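Long-range contact in triacylglycerol lipase (PDB 5AH1), which hydrolyses ester bonds of synthetic polyesters and probably of triacylglycerols, and carries bound zinc in an alpha/beta-hydrolase fold: residues P230-A242 and T305-N317. Residues are numbered along the deposited sequence; the frame is centred on the assembly and turned at random.
Sequences PNDGTTLSDLMPA and TYDLSTEGAQELN. With K (potassium ion), chain D.
Asp238 grips the start of helix 310-317 with both carboxylate oxygens. Asp238 OD1 accepts from Thr310 N at 2.9 Å through its syn lone pair, while Thr310 OG1 donates to Asp238 OD2 over 2.7 Å, on the syn side but 19° out of the carboxylate plane. The Thr310 hydroxyl stands between its own backbone N and carbonyl carbon (chi1 60°), which puts it beside the N-H that serves the other oxygen. Asp238 thus reinforces the end already capped by Ser309, whose OG accepts from Gly312 N; the N-H groups of the helix's first turn, with Arg368 in salt bridge to OD2, would probably stabilise the negative charge.

Three more hydrogen bonds end on backbone carbonyls. A Ser237 chi1 of 177° turns OG away from its own N and toward Thr305 O, to which Ser237 OG donates at 2.8 Å. Thr234 N meets Leu308 O at 2.8 Å, almost in line with the carbonyl bond. Farther on, Asn317 ND2 donates to Asn231 O at 3.0 Å, with that oxygen in the amide plane, and Arg189 holds the same amide through OD1.

Packing is close where the type I turn Pro230-Gly233 passes the helix: Ala313 CB lies 3.1 Å from Gly233 N, and Gly233 CA is 3.1 Å from Leu308 O. Beside this, Pro230 CG leans obliquely on Leu308 CD2.

The carbonyl oxygens of Ser237, Asp238 and Met240 bind a potassium ion. The turn follows strand 221-227 of the central parallel sheet, and 305-317 leads toward its neighbour, strand 327-331. Helix 183-197 covers Pro230, Leu308 and Ala313, helix 357-363 touches Thr234 and Thr235, and helix 242-257 packs on Ser237 and Thr305.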
loop_
_atom_site.group_PDB
_atom_site.type_symbol
_atom_site.label_atom_id
_atom_site.label_comp_id
_atom_site.label_asym_id
_atom_site.label_seq_id
_atom_site.Cartn_x
_atom_site.Cartn_y
_atom_site.Cartn_z
ATOM N N PRO A 230 -0.338 -5.455 -4.096
ATOM C CA PRO A 230 -1.108 -6.120 -5.156
ATOM C C PRO A 230 -0.854 -5.466 -6.516
ATOM O O PRO A 230 -1.705 -4.788 -7.077
ATOM C CB PRO A 230 -2.547 -5.925 -4.704
ATOM C CG PRO A 230 -2.521 -4.604 -3.985
ATOM C CD PRO A 230 -1.191 -4.583 -3.263
ATOM N N ASN A 231 0.351 -5.641 -7.042
ATOM C CA ASN A 231 0.679 -5.024 -8.315
ATOM C C ASN A 231 -0.167 -5.577 -9.473
ATOM O O ASN A 231 -0.401 -4.871 -10.461
ATOM C CB ASN A 231 2.172 -5.150 -8.618
ATOM C CG ASN A 231 3.029 -4.145 -7.845
ATOM O OD1 ASN A 231 2.793 -2.943 -7.912
ATOM N ND2 ASN A 231 4.046 -4.638 -7.142
ATOM N N ASP A 232 -0.634 -6.817 -9.321
ATOM C CA ASP A 232 -1.627 -7.416 -10.210
ATOM C C ASP A 232 -2.965 -7.656 -9.501
ATOM O O ASP A 232 -3.754 -8.473 -9.942
ATOM C CB ASP A 232 -1.111 -8.735 -10.799
ATOM C CG ASP A 232 -0.020 -8.537 -11.821
ATOM O OD1 ASP A 232 -0.042 -7.526 -12.559
ATOM O OD2 ASP A 232 0.851 -9.435 -11.907
ATOM N N GLY A 233 -3.240 -6.908 -8.440
ATOM C CA GLY A 233 -4.469 -7.082 -7.683
ATOM C C GLY A 233 -4.369 -8.205 -6.665
ATOM O O GLY A 233 -3.341 -8.876 -6.525
ATOM N N THR A 234 -5.447 -8.396 -5.932
ATOM C CA THR A 234 -5.575 -9.519 -5.045
ATOM C C THR A 234 -6.923 -10.175 -5.265
ATOM O O THR A 234 -7.954 -9.509 -5.342
ATOM C CB THR A 234 -5.432 -9.122 -3.561
ATOM O OG1 THR A 234 -5.833 -10.245 -2.788
ATOM C CG2 THR A 234 -6.266 -7.882 -3.182
ATOM N N THR A 235 -6.911 -11.501 -5.331
ATOM C CA THR A 235 -8.161 -12.230 -5.510
ATOM C C THR A 235 -9.041 -12.188 -4.265
ATOM O O THR A 235 -10.203 -12.551 -4.336
ATOM C CB THR A 235 -7.947 -13.673 -5.982
ATOM O OG1 THR A 235 -7.267 -14.429 -4.979
ATOM C CG2 THR A 235 -7.197 -13.715 -7.308
ATOM N N LEU A 236 -8.523 -11.666 -3.158
ATOM C CA LEU A 236 -9.376 -11.407 -1.999
ATOM C C LEU A 236 -10.470 -10.407 -2.360
ATOM O O LEU A 236 -11.633 -10.560 -1.957
ATOM C CB LEU A 236 -8.573 -10.911 -0.798
ATOM C CG LEU A 236 -9.370 -10.757 0.502
ATOM C CD1 LEU A 236 -10.003 -12.073 0.931
ATOM C CD2 LEU A 236 -8.471 -10.214 1.580
ATOM N N SER A 237 -10.133 -9.388 -3.146
ATOM C CA SER A 237 -11.171 -8.494 -3.621
ATOM C C SER A 237 -12.079 -9.209 -4.624
ATOM O O SER A 237 -13.307 -9.107 -4.531
ATOM C CB SER A 237 -10.617 -7.213 -4.228
ATOM O OG SER A 237 -11.715 -6.468 -4.723
ATOM N N ASP A 238 -11.503 -9.922 -5.586
ATOM C CA ASP A 238 -12.305 -10.604 -6.596
ATOM C C ASP A 238 -13.396 -11.485 -5.966
ATOM O O ASP A 238 -14.536 -11.497 -6.416
ATOM C CB ASP A 238 -11.442 -11.504 -7.467
ATOM C CG ASP A 238 -10.400 -10.762 -8.286
ATOM O OD1 ASP A 238 -10.241 -9.547 -8.172
ATOM O OD2 ASP A 238 -9.687 -11.442 -9.046
ATOM N N LEU A 239 -13.037 -12.219 -4.918
ATOM C CA LEU A 239 -13.884 -13.272 -4.396
ATOM C C LEU A 239 -14.964 -12.768 -3.415
ATOM O O LEU A 239 -15.927 -13.490 -3.153
ATOM C CB LEU A 239 -13.057 -14.411 -3.775
ATOM C CG LEU A 239 -12.290 -14.174 -2.473
ATOM C CD1 LEU A 239 -13.160 -14.405 -1.246
ATOM C CD2 LEU A 239 -11.095 -15.088 -2.434
ATOM N N MET A 240 -14.795 -11.548 -2.891
ATOM C CA MET A 240 -15.686 -10.965 -1.868
ATOM C C MET A 240 -16.584 -9.873 -2.428
ATOM O O MET A 240 -16.144 -9.081 -3.245
ATOM C CB MET A 240 -14.863 -10.299 -0.756
ATOM C CG MET A 240 -14.098 -11.227 0.119
ATOM S SD MET A 240 -13.526 -10.394 1.598
ATOM C CE MET A 240 -15.019 -10.352 2.584
ATOM N N PRO A 241 -17.840 -9.777 -1.950
ATOM C CA PRO A 241 -18.572 -8.523 -2.150
ATOM C C PRO A 241 -17.810 -7.369 -1.504
ATOM O O PRO A 241 -17.223 -7.539 -0.432
ATOM C CB PRO A 241 -19.906 -8.769 -1.424
ATOM C CG PRO A 241 -19.999 -10.260 -1.282
ATOM C CD PRO A 241 -18.590 -10.722 -1.113
ATOM N N ALA A 242 -17.806 -6.211 -2.156
ATOM C CA ALA A 242 -17.064 -5.063 -1.665
ATOM C C ALA A 242 -17.410 -4.690 -0.223
ATOM O O ALA A 242 -16.512 -4.441 0.587
ATOM C CB ALA A 242 -17.280 -3.881 -2.579
ATOM N N THR A 305 -11.720 -0.869 -3.576
ATOM C CA THR A 305 -12.099 -2.261 -3.765
ATOM C C THR A 305 -12.018 -2.672 -5.241
ATOM O O THR A 305 -11.611 -3.800 -5.552
ATOM C CB THR A 305 -13.487 -2.535 -3.126
ATOM O OG1 THR A 305 -14.373 -1.453 -3.407
ATOM C CG2 THR A 305 -13.340 -2.634 -1.629
ATOM N N TYR A 306 -12.340 -1.759 -6.155
ATOM C CA TYR A 306 -12.158 -2.023 -7.578
ATOM C C TYR A 306 -10.673 -2.047 -7.942
ATOM O O TYR A 306 -10.191 -2.959 -8.622
ATOM C CB TYR A 306 -12.890 -0.997 -8.442
ATOM C CG TYR A 306 -12.567 -1.187 -9.903
ATOM C CD1 TYR A 306 -13.208 -2.155 -10.662
ATOM C CD2 TYR A 306 -11.578 -0.433 -10.518
ATOM C CE1 TYR A 306 -12.893 -2.347 -11.990
ATOM C CE2 TYR A 306 -11.251 -0.627 -11.832
ATOM C CZ TYR A 306 -11.905 -1.573 -12.574
ATOM O OH TYR A 306 -11.555 -1.759 -13.894
ATOM N N ASP A 307 -9.935 -1.041 -7.490
ATOM C CA ASP A 307 -8.522 -0.911 -7.840
ATOM C C ASP A 307 -7.661 -2.059 -7.297
ATOM O O ASP A 307 -6.581 -2.339 -7.834
ATOM C CB ASP A 307 -8.000 0.444 -7.347
ATOM C CG ASP A 307 -8.178 1.570 -8.374
ATOM O OD1 ASP A 307 -8.759 1.322 -9.460
ATOM O OD2 ASP A 307 -7.722 2.702 -8.075
ATOM N N LEU A 308 -8.123 -2.691 -6.221
ATOM C CA LEU A 308 -7.483 -3.859 -5.621
ATOM C C LEU A 308 -7.780 -5.166 -6.323
ATOM O O LEU A 308 -7.044 -6.134 -6.141
ATOM C CB LEU A 308 -7.887 -3.993 -4.155
ATOM C CG LEU A 308 -7.322 -2.911 -3.228
ATOM C CD1 LEU A 308 -8.019 -2.944 -1.884
ATOM C CD2 LEU A 308 -5.810 -3.056 -3.040
ATOM N N SER A 309 -8.879 -5.208 -7.077
ATOM C CA SER A 309 -9.254 -6.430 -7.779
ATOM C C SER A 309 -8.273 -6.690 -8.915
ATOM O O SER A 309 -7.579 -5.772 -9.371
ATOM C CB SER A 309 -10.674 -6.327 -8.340
ATOM O OG SER A 309 -10.765 -5.451 -9.452
ATOM N N THR A 310 -8.210 -7.922 -9.406
ATOM C CA THR A 310 -7.270 -8.207 -10.484
ATOM C C THR A 310 -7.642 -7.443 -11.758
ATOM O O THR A 310 -6.758 -6.936 -12.447
ATOM C CB THR A 310 -7.126 -9.714 -10.730
ATOM O OG1 THR A 310 -8.387 -10.286 -11.080
ATOM C CG2 THR A 310 -6.563 -10.404 -9.468
ATOM N N GLU A 311 -8.934 -7.348 -12.076
ATOM C CA GLU A 311 -9.356 -6.532 -13.207
ATOM C C GLU A 311 -8.909 -5.065 -13.060
ATOM O O GLU A 311 -8.445 -4.437 -14.022
ATOM C CB GLU A 311 -10.877 -6.594 -13.330
ATOM C CG GLU A 311 -11.473 -5.812 -14.507
ATOM C CD GLU A 311 -12.998 -5.732 -14.454
ATOM O OE1 GLU A 311 -13.546 -5.713 -13.327
ATOM O OE2 GLU A 311 -13.642 -5.694 -15.530
ATOM N N GLY A 312 -9.116 -4.497 -11.878
ATOM C CA GLY A 312 -8.822 -3.095 -11.663
ATOM C C GLY A 312 -7.328 -2.813 -11.640
ATOM O O GLY A 312 -6.884 -1.782 -12.139
ATOM N N ALA A 313 -6.562 -3.733 -11.075
ATOM C CA ALA A 313 -5.105 -3.593 -11.043
ATOM C C ALA A 313 -4.559 -3.713 -12.471
ATOM O O ALA A 313 -3.650 -2.971 -12.856
ATOM C CB ALA A 313 -4.507 -4.643 -10.144
ATOM N N GLN A 314 -5.097 -4.648 -13.251
ATOM C CA GLN A 314 -4.727 -4.761 -14.648
ATOM C C GLN A 314 -4.986 -3.448 -15.369
ATOM O O GLN A 314 -4.142 -2.966 -16.126
ATOM C CB GLN A 314 -5.510 -5.892 -15.302
ATOM C CG GLN A 314 -5.260 -6.055 -16.784
ATOM C CD GLN A 314 -5.966 -7.282 -17.322
ATOM O OE1 GLN A 314 -5.356 -8.302 -17.578
ATOM N NE2 GLN A 314 -7.281 -7.193 -17.448
ATOM N N GLU A 315 -6.158 -2.857 -15.132
ATOM C CA GLU A 315 -6.460 -1.576 -15.765
ATOM C C GLU A 315 -5.433 -0.486 -15.397
ATOM O O GLU A 315 -4.989 0.260 -16.258
ATOM C CB GLU A 315 -7.873 -1.107 -15.427
ATOM C CG GLU A 315 -8.263 0.163 -16.188
ATOM C CD GLU A 315 -9.644 0.710 -15.856
ATOM O OE1 GLU A 315 -10.221 0.317 -14.837
ATOM O OE2 GLU A 315 -10.134 1.581 -16.603
ATOM N N LEU A 316 -5.097 -0.382 -14.112
ATOM C CA LEU A 316 -4.062 0.552 -13.665
ATOM C C LEU A 316 -2.753 0.308 -14.407
ATOM O O LEU A 316 -2.115 1.244 -14.872
ATOM C CB LEU A 316 -3.866 0.428 -12.156
ATOM C CG LEU A 316 -2.990 1.527 -11.535
ATOM C CD1 LEU A 316 -3.782 2.822 -11.398
ATOM C CD2 LEU A 316 -2.413 1.103 -10.206
ATOM N N ASN A 317 -2.406 -0.962 -14.562
ATOM C CA ASN A 317 -1.158 -1.336 -15.183
ATOM C C ASN A 317 -1.071 -0.926 -16.649
ATOM O O ASN A 317 0.036 -0.807 -17.182
ATOM C CB ASN A 317 -0.950 -2.832 -15.059
ATOM C CG ASN A 317 -0.747 -3.288 -13.639
ATOM O OD1 ASN A 317 -0.512 -2.476 -12.738
ATOM N ND2 ASN A 317 -0.775 -4.608 -13.428
HETATM K K K D . -15.723 -9.135 -5.890
HETATM O O HOH W 1 -11.311 -8.716 -10.955
#